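Local coordinates for protein cytochrome P450 monooxygenase (Rhodococcus sp. ECU0066, PDB 6KBH) that probably carries out heme-dependent monooxygenation, drawing its electrons through FMN and [2Fe-2S] cofactors bound in the same self-sufficient polypeptide, at residues 44-49 with 429-434; 93-98 with 127-132; 578-583 with 655-660; 743-748 with 770-775. All coordinates share one frame; numbering follows the deposited sequence.

Contacts 1 and 2 lie in the heme-binding, P450-like part of the chain, contact 2 nested within the chain span that contact 1 closes; their nearest atoms are about 8 Å apart. Both are small, mostly loop contacts of about 210 Å², but contact 1 is largely van der Waals and has no direct hydrogen bond, whereas contact 2 centres on an aspartate facing two serines. Contact 3, its centre about 66 Å from that of contact 1, joins two parallel strands in the core of a nucleotide-binding-type sheet, with backbone bonds and 532 Å² buried. Contact 4 joins a short antiparallel strand pair to an iron-sulfur site. Contacts 1, 3 and 4 are mostly buried, contact 2 partly.

Contact 1: residues 44-49 with 429-434; sequences DPFTGP and PNTSFR
Phe46 and Thr431 lie side by side with their side chains pointing the same way, and the methyl CG2 of Thr431 comes obliquely to the ring, 3.7 Å from Phe46 CE1 and 3.9 Å from CZ. With Thr431 OG1 set between the backbone N and the carbonyl carbon (chi1 73°), CG2 falls beside the N, where it meets the ring. One ring face of Phe46 carries Pro45 CG, 3.8 Å above the plane and offset toward the rim. At the other end of the contact, Phe46 O rests 3.2 Å from Pro429 CB.

No hydrogen bond crosses directly. Pro45 O and Asn430 O, both acceptors, approach to 3.3 Å; Gln51 NE2 bonds to Asn430 O and, weakly, to Pro45 O, consistent with the two acceptors lying close.

Within each loop an Asx turn sets the shape. Asp44 OD1 takes Phe46 N at 3.0 Å from above the carboxylate plane. Asn430 OD1 accepts from Ser432 N and Phe433 N, holding that amide fixed beside the bend.

Helix 210-214 lies against 429-434, with Trp214 against Thr431, while Leu73 meets both Phe46 and Thr431, so this contact joins the loop before helix 49-52 to the loop ahead of strand 440-442.

Contact 2: residues 93-98 with 127-132; sequences LFSPSI and NEDEPA
Asp129, Pro96 and Asn127 each bury about 50 Å² here, and Asp129 supplies the polar part. Its carboxylate faces Ser95 OG, which lies 2.9 Å from Asp129 OD1 and 3.0 Å from OD2. Both pairings are weak as hydrogen bonds, and a single hydroxyl proton cannot be assigned firmly to either oxygen. The Asp129 CG stands anti to the carbonyl carbon (chi1 -69°), which swings the carboxylate toward the serine hydroxyls. Ser97 OG comes to 3.1 Å from Asp129 OD1, so two hydroxyls gather before one carboxylate.

Pro96 turns its ring toward the opposing loop: CG lies 3.7 Å from Glu128 O, and CD approaches Asp129 OD1 to 3.8 Å. The same proline touches Arg334 and His391, both of which bind heme b, which places the contact close to the heme pocket, consistent with a second-shell position.

Asn127 meets segment 93-98 through its backbone. Its CA-H points at Pro96 O, with 3.4 Å between CA and O and an angle of 161° at the hydrogen. Its side chain instead lies against Ala99 and Leu100. The carboxylate of Glu128 is hydrogen-bonded through OE2 to Tyr271 OH.

Between the two segments the carboxylate of Asp129, probably charged, faces hydroxyls and no cation, so any easing of its charge from this side would come from dipoles.

Contact 3: residues 578-583 with 655-660; sequences RYVFVA and TQVYSC
Arg578 and Thr655 lie side by side on two parallel strands. From CB the arginine chain runs extended through CG and CD (chi1 174°), then bends at chi3 (69°), turning the guanidinium edge to Thr655 OG1. NE lies 3.2 Å from Thr655 OG1, CZ is 3.5 Å from it, and NH2 reaches it at 3.0 Å; the two nitrogens grip one oxygen side-on, slightly out of the guanidinium plane. NH1 has a long, weak ion pair with Glu606, and Val580 CG1 lies against one guanidinium face, offset toward its rim. A leucine here would probably leave Thr655 OG1 without these two donors and Val580 CG1 without the guanidinium beside it.

The strands are neighbours in a five-stranded parallel sheet of order 3-2-1-4-5, as in the nucleotide-binding domain of ferredoxin reductases. Gln656 N donates to Arg578 O at 3.0 Å (170°), and Val580 N to Gln656 O at 3.1 Å; toward the C-terminal ends Val582 N to Tyr658 O and Cys660 N to Val582 O are weak.

On the other face, Tyr579 CD1 meets the edge of the Tyr658 ring at CE1 (4.2 Å), both touching helix 588-601. Tyr658 OH bonds Asp573 N, and Cys660 touches the FMN-binding Phe686.

Contact 4: residues 743-748 with 770-775; sequences CEVPVL and MMTCCS. With FES (Fe2/s2 (inorganic) cluster), chain D.
Met771 folds its side chain back across Cys743 and Glu744. Its SD lies 3.8 Å from Glu744 CB, and CE sits 3.5 Å from Cys743 SG. Successive bends (chi1 -53°, chi2 -54°, chi3 -58°) carry the methyl to the cluster, where CE is 3.8 Å from sulfide S2. An alanine here would remove SD and CE and is likely to open a gap beside Cys743 SG, sulfide S2 and Glu744 CB.

Cys743 SG and Cys773 SG each bind iron FE2 at 2.3 Å, so the contact supplies both protein ligands of that iron; Cys735 and Cys740 complete the site. Gaps of four and then two residues between the first three cysteines, with a distant fourth, are those of plant-type [2Fe-2S] ferredoxins. Cys773 N also donates a weak N-H...S bond to Cys743 SG, which may temper the charge on the thiolate.

Beyond Cys743 the segments pair as antiparallel strands. Val745 and Met770 form a hydrogen-bonded pair, Val745 N to Met770 O being 2.9 Å and the return bond weak, while Glu744 and Met771 form the adjacent non-hydrogen-bonded pair. The side chains of Val747 and Met770 cross at about a right angle, with Val747 CG2 3.5 Å from Met770 CB.

Strand 781-784 lies against this side through Leu784, which touches Val745, Val747 and Met770, and helix 720-726 packs on Thr772 and Cys773, just past the paired strands.

Contact 1: residues 44-49 with 429-434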
# COMPACT_ATOMS: atom_id res chain seq x y z
N ASP A 44 -21.98 -13.69 21.80
CA ASP A 44 -23.08 -13.21 20.98
C ASP A 44 -22.58 -12.09 20.07
O ASP A 44 -22.11 -11.06 20.57
CB ASP A 44 -24.24 -12.72 21.84
CG ASP A 44 -25.48 -12.37 21.02
OD1 ASP A 44 -25.47 -12.59 19.80
OD2 ASP A 44 -26.45 -11.87 21.61
N PRO A 45 -22.65 -12.26 18.75
CA PRO A 45 -22.24 -11.19 17.84
C PRO A 45 -23.29 -10.11 17.61
O PRO A 45 -23.02 -9.16 16.88
CB PRO A 45 -21.96 -11.95 16.53
CG PRO A 45 -22.90 -13.11 16.58
CD PRO A 45 -23.00 -13.50 18.04
N PHE A 46 -24.46 -10.22 18.23
CA PHE A 46 -25.56 -9.31 17.93
C PHE A 46 -25.80 -8.27 19.01
O PHE A 46 -26.46 -7.26 18.74
CB PHE A 46 -26.85 -10.10 17.69
CG PHE A 46 -26.73 -11.13 16.61
CD1 PHE A 46 -26.59 -10.75 15.28
CD2 PHE A 46 -26.76 -12.48 16.91
CE1 PHE A 46 -26.48 -11.70 14.28
CE2 PHE A 46 -26.64 -13.43 15.92
CZ PHE A 46 -26.50 -13.04 14.60
N THR A 47 -25.29 -8.47 20.22
CA THR A 47 -25.45 -7.49 21.29
C THR A 47 -24.24 -7.56 22.22
O THR A 47 -23.43 -8.49 22.16
CB THR A 47 -26.74 -7.73 22.08
OG1 THR A 47 -26.99 -6.61 22.94
CG2 THR A 47 -26.63 -8.99 22.91
N GLY A 48 -24.13 -6.55 23.07
CA GLY A 48 -23.12 -6.54 24.10
C GLY A 48 -21.72 -6.23 23.62
O GLY A 48 -21.50 -5.38 22.75
N PRO A 49 -20.74 -6.95 24.17
CA PRO A 49 -19.33 -6.53 24.02
C PRO A 49 -18.83 -6.54 22.59
O PRO A 49 -17.92 -5.77 22.26
CB PRO A 49 -18.58 -7.56 24.87
CG PRO A 49 -19.61 -8.22 25.72
CD PRO A 49 -20.87 -8.19 24.94
N PRO A 429 -26.75 -4.07 14.80
CA PRO A 429 -26.41 -5.43 15.23
C PRO A 429 -26.31 -6.41 14.07
O PRO A 429 -27.32 -6.75 13.44
CB PRO A 429 -27.57 -5.80 16.17
CG PRO A 429 -28.71 -4.97 15.68
CD PRO A 429 -28.12 -3.69 15.19
N ASN A 430 -25.10 -6.87 13.79
CA ASN A 430 -24.84 -7.82 12.71
C ASN A 430 -23.47 -8.43 12.95
O ASN A 430 -22.70 -7.97 13.80
CB ASN A 430 -24.94 -7.16 11.33
CG ASN A 430 -23.76 -6.26 11.01
OD1 ASN A 430 -22.65 -6.74 10.79
ND2 ASN A 430 -23.99 -4.96 11.00
N THR A 431 -23.17 -9.48 12.19
CA THR A 431 -21.93 -10.21 12.40
C THR A 431 -20.73 -9.59 11.71
O THR A 431 -19.60 -9.81 12.16
CB THR A 431 -22.07 -11.66 11.92
OG1 THR A 431 -22.07 -11.69 10.49
CG2 THR A 431 -23.37 -12.27 12.44
N SER A 432 -20.92 -8.81 10.64
CA SER A 432 -19.80 -8.55 9.75
C SER A 432 -19.50 -7.08 9.48
O SER A 432 -18.33 -6.71 9.32
CB SER A 432 -20.02 -9.29 8.43
OG SER A 432 -20.04 -10.69 8.65
N PHE A 433 -20.51 -6.22 9.41
CA PHE A 433 -20.29 -4.83 9.03
C PHE A 433 -20.36 -3.92 10.24
O PHE A 433 -21.18 -4.12 11.14
CB PHE A 433 -21.30 -4.39 7.96
CG PHE A 433 -20.94 -4.83 6.57
CD1 PHE A 433 -19.87 -5.69 6.36
CD2 PHE A 433 -21.66 -4.39 5.48
CE1 PHE A 433 -19.54 -6.11 5.09
CE2 PHE A 433 -21.34 -4.80 4.20
CZ PHE A 433 -20.27 -5.66 4.01
N ARG A 434 -19.51 -2.90 10.24
CA ARG A 434 -19.35 -2.02 11.40
C ARG A 434 -19.10 -0.60 10.92
O ARG A 434 -18.07 -0.32 10.29
CB ARG A 434 -18.20 -2.50 12.29
CG ARG A 434 -17.92 -1.58 13.45
CD ARG A 434 -17.06 -2.25 14.51
NE ARG A 434 -17.08 -1.48 15.75
CZ ARG A 434 -18.09 -1.47 16.61
NH1 ARG A 434 -19.17 -2.20 16.37
NH2 ARG A 434 -18.03 -0.73 17.71

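Contact 2: residues 93-98 with 127-132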
# COMPACT_ATOMS: atom_id res chain seq x y z
N LEU A 93 -10.28 -25.67 0.79
CA LEU A 93 -10.79 -26.20 2.05
C LEU A 93 -11.87 -25.32 2.65
O LEU A 93 -12.81 -25.84 3.28
CB LEU A 93 -9.64 -26.36 3.05
CG LEU A 93 -9.95 -27.00 4.40
CD1 LEU A 93 -10.58 -28.37 4.20
CD2 LEU A 93 -8.67 -27.10 5.20
N PHE A 94 -11.78 -24.01 2.47
CA PHE A 94 -12.73 -23.05 3.03
C PHE A 94 -13.36 -22.27 1.88
O PHE A 94 -12.75 -21.34 1.34
CB PHE A 94 -12.04 -22.13 4.03
CG PHE A 94 -11.24 -22.87 5.08
CD1 PHE A 94 -11.89 -23.61 6.06
CD2 PHE A 94 -9.86 -22.83 5.08
CE1 PHE A 94 -11.17 -24.30 7.02
CE2 PHE A 94 -9.13 -23.52 6.04
CZ PHE A 94 -9.78 -24.25 7.01
N SER A 95 -14.58 -22.66 1.51
CA SER A 95 -15.28 -22.12 0.35
C SER A 95 -16.00 -20.82 0.70
O SER A 95 -16.56 -20.69 1.80
CB SER A 95 -16.29 -23.13 -0.18
OG SER A 95 -17.17 -22.52 -1.11
N PRO A 96 -16.00 -19.83 -0.20
CA PRO A 96 -16.78 -18.61 0.04
C PRO A 96 -18.24 -18.76 -0.34
O PRO A 96 -18.94 -17.77 -0.54
CB PRO A 96 -16.07 -17.58 -0.85
CG PRO A 96 -15.55 -18.39 -1.99
CD PRO A 96 -15.17 -19.74 -1.42
N SER A 97 -18.70 -20.01 -0.48
CA SER A 97 -20.10 -20.28 -0.82
C SER A 97 -21.06 -19.48 0.04
O SER A 97 -22.09 -18.99 -0.46
CB SER A 97 -20.40 -21.78 -0.67
OG SER A 97 -19.57 -22.56 -1.52
N ILE A 98 -20.76 -19.32 1.32
CA ILE A 98 -21.68 -18.72 2.28
C ILE A 98 -21.37 -17.24 2.53
O ILE A 98 -21.88 -16.66 3.49
CB ILE A 98 -21.70 -19.51 3.59
CG1 ILE A 98 -20.28 -19.57 4.17
CG2 ILE A 98 -22.26 -20.90 3.37
CD1 ILE A 98 -20.23 -19.94 5.63
N ASN A 127 -19.01 -15.00 -3.87
CA ASN A 127 -19.55 -16.31 -3.59
C ASN A 127 -18.98 -17.40 -4.48
O ASN A 127 -19.08 -18.58 -4.14
CB ASN A 127 -21.06 -16.29 -3.78
CG ASN A 127 -21.66 -15.01 -3.32
OD1 ASN A 127 -22.53 -14.44 -3.98
ND2 ASN A 127 -21.23 -14.55 -2.16
N GLU A 128 -18.41 -17.03 -5.63
CA GLU A 128 -18.06 -18.02 -6.63
C GLU A 128 -16.96 -18.93 -6.12
O GLU A 128 -15.91 -18.47 -5.67
CB GLU A 128 -17.59 -17.35 -7.91
CG GLU A 128 -18.59 -16.40 -8.49
CD GLU A 128 -18.32 -16.15 -9.94
OE1 GLU A 128 -18.00 -17.12 -10.67
OE2 GLU A 128 -18.39 -14.98 -10.35
N ASP A 129 -17.20 -20.23 -6.22
CA ASP A 129 -16.12 -21.17 -6.02
C ASP A 129 -15.25 -21.23 -7.27
O ASP A 129 -15.56 -20.64 -8.31
CB ASP A 129 -16.66 -22.55 -5.69
CG ASP A 129 -17.30 -22.61 -4.32
OD1 ASP A 129 -17.62 -21.54 -3.77
OD2 ASP A 129 -17.48 -23.73 -3.80
N GLU A 130 -14.15 -21.93 -7.14
CA GLU A 130 -13.38 -22.33 -8.30
C GLU A 130 -14.06 -23.52 -8.97
O GLU A 130 -14.83 -24.24 -8.33
CB GLU A 130 -11.95 -22.66 -7.87
CG GLU A 130 -11.24 -21.50 -7.19
CD GLU A 130 -11.18 -20.26 -8.06
OE1 GLU A 130 -11.10 -20.40 -9.30
OE2 GLU A 130 -11.21 -19.14 -7.51
N PRO A 131 -13.81 -23.75 -10.26
CA PRO A 131 -12.86 -23.03 -11.13
C PRO A 131 -13.43 -21.79 -11.83
O PRO A 131 -12.74 -21.20 -12.66
CB PRO A 131 -12.48 -24.09 -12.16
CG PRO A 131 -13.70 -24.92 -12.29
CD PRO A 131 -14.39 -24.92 -10.95
N ALA A 132 -14.66 -21.39 -11.50
CA ALA A 132 -15.27 -20.27 -12.20
C ALA A 132 -14.73 -18.92 -11.74
O ALA A 132 -14.69 -17.97 -12.53
CB ALA A 132 -16.79 -20.30 -12.02

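Contact 3: residues 578-583 with 655-660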
# COMPACT_ATOMS: atom_id res chain seq x y z
N ARG A 578 44.00 -1.10 2.97
CA ARG A 578 44.10 0.27 2.48
C ARG A 578 42.90 0.53 1.58
O ARG A 578 42.28 -0.40 1.05
CB ARG A 578 45.42 0.52 1.74
CG ARG A 578 45.58 1.87 1.05
CD ARG A 578 46.99 2.02 0.49
NE ARG A 578 47.25 1.13 -0.63
CZ ARG A 578 47.65 1.53 -1.84
NH1 ARG A 578 47.84 2.81 -2.09
NH2 ARG A 578 47.87 0.63 -2.79
N TYR A 579 42.56 1.80 1.46
CA TYR A 579 41.48 2.21 0.58
C TYR A 579 42.05 3.25 -0.36
O TYR A 579 42.65 4.23 0.08
CB TYR A 579 40.33 2.78 1.41
CG TYR A 579 40.18 2.00 2.69
CD1 TYR A 579 39.49 0.80 2.71
CD2 TYR A 579 40.79 2.42 3.87
CE1 TYR A 579 39.37 0.06 3.86
CE2 TYR A 579 40.68 1.68 5.03
CZ TYR A 579 39.97 0.50 5.02
OH TYR A 579 39.87 -0.22 6.18
N VAL A 580 41.90 3.04 -1.66
CA VAL A 580 42.17 4.09 -2.61
C VAL A 580 40.83 4.40 -3.25
O VAL A 580 40.10 3.49 -3.63
CB VAL A 580 43.26 3.72 -3.63
CG1 VAL A 580 44.52 3.30 -2.87
CG2 VAL A 580 42.78 2.73 -4.71
N PHE A 581 40.46 5.68 -3.25
CA PHE A 581 39.16 6.12 -3.72
C PHE A 581 39.39 6.87 -5.03
O PHE A 581 40.28 7.72 -5.10
CB PHE A 581 38.49 7.04 -2.70
CG PHE A 581 38.49 6.51 -1.28
CD1 PHE A 581 39.55 6.77 -0.42
CD2 PHE A 581 37.41 5.78 -0.79
CE1 PHE A 581 39.54 6.31 0.89
CE2 PHE A 581 37.39 5.30 0.51
CZ PHE A 581 38.45 5.57 1.36
N VAL A 582 38.63 6.54 -6.06
CA VAL A 582 38.64 7.32 -7.29
C VAL A 582 37.24 7.89 -7.46
O VAL A 582 36.25 7.22 -7.14
CB VAL A 582 39.09 6.51 -8.52
CG1 VAL A 582 38.16 5.38 -8.78
CG2 VAL A 582 39.24 7.42 -9.73
N ALA A 583 37.16 9.14 -7.89
CA ALA A 583 35.92 9.91 -7.82
C ALA A 583 35.84 10.82 -9.03
O ALA A 583 36.81 11.50 -9.37
CB ALA A 583 35.84 10.75 -6.54
N THR A 655 45.00 -4.00 -0.66
CA THR A 655 44.32 -2.80 -1.14
C THR A 655 42.91 -3.11 -1.64
O THR A 655 42.69 -4.08 -2.38
CB THR A 655 45.12 -2.13 -2.26
OG1 THR A 655 46.41 -1.74 -1.76
CG2 THR A 655 44.39 -0.90 -2.78
N GLN A 656 41.96 -2.28 -1.23
CA GLN A 656 40.62 -2.19 -1.79
C GLN A 656 40.42 -0.85 -2.47
O GLN A 656 41.14 0.12 -2.21
CB GLN A 656 39.54 -2.38 -0.71
CG GLN A 656 39.22 -3.82 -0.36
CD GLN A 656 38.02 -3.93 0.56
OE1 GLN A 656 37.49 -2.92 1.03
NE2 GLN A 656 37.58 -5.15 0.83
N VAL A 657 39.44 -0.80 -3.37
CA VAL A 657 39.11 0.42 -4.11
C VAL A 657 37.59 0.58 -4.17
O VAL A 657 36.90 -0.25 -4.78
CB VAL A 657 39.67 0.39 -5.56
CG1 VAL A 657 39.44 1.75 -6.24
CG2 VAL A 657 41.12 -0.07 -5.66
N TYR A 658 37.07 1.64 -3.56
CA TYR A 658 35.69 2.05 -3.79
C TYR A 658 35.68 3.28 -4.69
O TYR A 658 36.59 4.11 -4.64
CB TYR A 658 34.94 2.35 -2.50
CG TYR A 658 35.03 1.26 -1.47
CD1 TYR A 658 36.18 1.07 -0.73
CD2 TYR A 658 33.96 0.41 -1.26
CE1 TYR A 658 36.26 0.09 0.20
CE2 TYR A 658 34.03 -0.59 -0.32
CZ TYR A 658 35.19 -0.75 0.41
OH TYR A 658 35.30 -1.74 1.35
N SER A 659 34.65 3.37 -5.53
CA SER A 659 34.65 4.39 -6.56
C SER A 659 33.24 4.72 -7.01
O SER A 659 32.33 3.89 -6.92
CB SER A 659 35.48 3.94 -7.75
OG SER A 659 34.85 2.86 -8.44
N CYS A 660 33.08 5.94 -7.52
CA CYS A 660 31.76 6.45 -7.82
C CYS A 660 31.83 7.66 -8.75
O CYS A 660 32.60 8.59 -8.51
CB CYS A 660 31.04 6.81 -6.52
SG CYS A 660 29.47 7.61 -6.76

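Contact 4: residues 743-748 with 770-775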
# COMPACT_ATOMS: atom_id res chain seq x y z
N CYS A 743 12.00 -2.11 -4.64
CA CYS A 743 11.11 -3.17 -5.10
C CYS A 743 11.57 -4.56 -4.67
O CYS A 743 11.13 -5.56 -5.24
CB CYS A 743 10.99 -3.11 -6.63
SG CYS A 743 12.46 -3.70 -7.49
N GLU A 744 12.43 -4.64 -3.66
CA GLU A 744 12.97 -5.92 -3.21
C GLU A 744 11.89 -6.78 -2.56
O GLU A 744 11.03 -6.28 -1.83
CB GLU A 744 14.11 -5.65 -2.24
CG GLU A 744 14.88 -6.86 -1.79
CD GLU A 744 16.08 -6.49 -0.94
OE1 GLU A 744 16.23 -5.29 -0.62
OE2 GLU A 744 16.88 -7.39 -0.61
N VAL A 745 11.95 -8.09 -2.80
CA VAL A 745 10.96 -9.02 -2.24
C VAL A 745 11.59 -10.40 -2.05
O VAL A 745 12.41 -10.83 -2.87
CB VAL A 745 9.70 -9.07 -3.14
CG1 VAL A 745 9.91 -9.94 -4.36
CG2 VAL A 745 8.48 -9.51 -2.35
N PRO A 746 11.25 -11.12 -0.97
CA PRO A 746 11.97 -12.36 -0.64
C PRO A 746 11.62 -13.53 -1.55
O PRO A 746 10.47 -13.71 -1.96
CB PRO A 746 11.55 -12.64 0.80
CG PRO A 746 11.12 -11.34 1.35
CD PRO A 746 10.49 -10.62 0.19
N VAL A 747 12.63 -14.36 -1.83
CA VAL A 747 12.52 -15.55 -2.67
C VAL A 747 12.66 -16.78 -1.78
O VAL A 747 13.69 -16.97 -1.13
CB VAL A 747 13.59 -15.57 -3.77
CG1 VAL A 747 13.41 -16.78 -4.67
CG2 VAL A 747 13.56 -14.29 -4.57
N LEU A 748 11.62 -17.62 -1.77
CA LEU A 748 11.65 -18.85 -0.99
C LEU A 748 12.20 -20.02 -1.78
O LEU A 748 12.80 -20.93 -1.19
CB LEU A 748 10.25 -19.23 -0.48
CG LEU A 748 9.65 -18.45 0.68
CD1 LEU A 748 9.67 -17.01 0.35
CD2 LEU A 748 8.23 -18.90 1.00
N MET A 770 15.15 -10.71 -4.41
CA MET A 770 14.97 -10.39 -5.82
C MET A 770 14.39 -8.99 -5.96
O MET A 770 13.64 -8.52 -5.10
CB MET A 770 14.06 -11.42 -6.51
CG MET A 770 13.25 -10.89 -7.68
SD MET A 770 12.75 -12.18 -8.84
CE MET A 770 11.89 -13.28 -7.75
N MET A 771 14.76 -8.32 -7.05
CA MET A 771 14.24 -7.00 -7.39
C MET A 771 13.09 -7.16 -8.38
O MET A 771 13.27 -7.72 -9.47
CB MET A 771 15.34 -6.11 -7.96
CG MET A 771 16.55 -6.03 -7.06
SD MET A 771 16.19 -5.54 -5.37
CE MET A 771 15.41 -3.96 -5.67
N THR A 772 11.92 -6.64 -8.00
CA THR A 772 10.67 -6.98 -8.66
C THR A 772 10.59 -6.44 -10.08
O THR A 772 9.88 -7.01 -10.92
CB THR A 772 9.51 -6.46 -7.81
OG1 THR A 772 9.74 -6.80 -6.44
CG2 THR A 772 8.22 -7.08 -8.24
N CYS A 773 11.31 -5.36 -10.38
CA CYS A 773 11.09 -4.63 -11.62
C CYS A 773 11.94 -5.11 -12.79
O CYS A 773 11.52 -4.97 -13.95
CB CYS A 773 11.36 -3.14 -11.40
SG CYS A 773 13.08 -2.76 -11.02
N CYS A 774 13.12 -5.68 -12.54
CA CYS A 774 14.02 -6.01 -13.64
C CYS A 774 14.52 -7.45 -13.60
O CYS A 774 14.77 -8.05 -14.65
CB CYS A 774 15.20 -5.04 -13.65
SG CYS A 774 16.13 -4.96 -12.11
N SER A 775 14.67 -8.02 -12.40
CA SER A 775 15.14 -9.40 -12.29
C SER A 775 14.04 -10.37 -12.74
O SER A 775 12.85 -10.04 -12.75
CB SER A 775 15.57 -9.70 -10.86
OG SER A 775 16.73 -8.97 -10.51
FE1 FES D . 14.11 0.66 -7.85
FE2 FES D . 13.14 -1.98 -8.86
S1 FES D . 12.23 -0.10 -8.46
S2 FES D . 15.02 -1.22 -8.23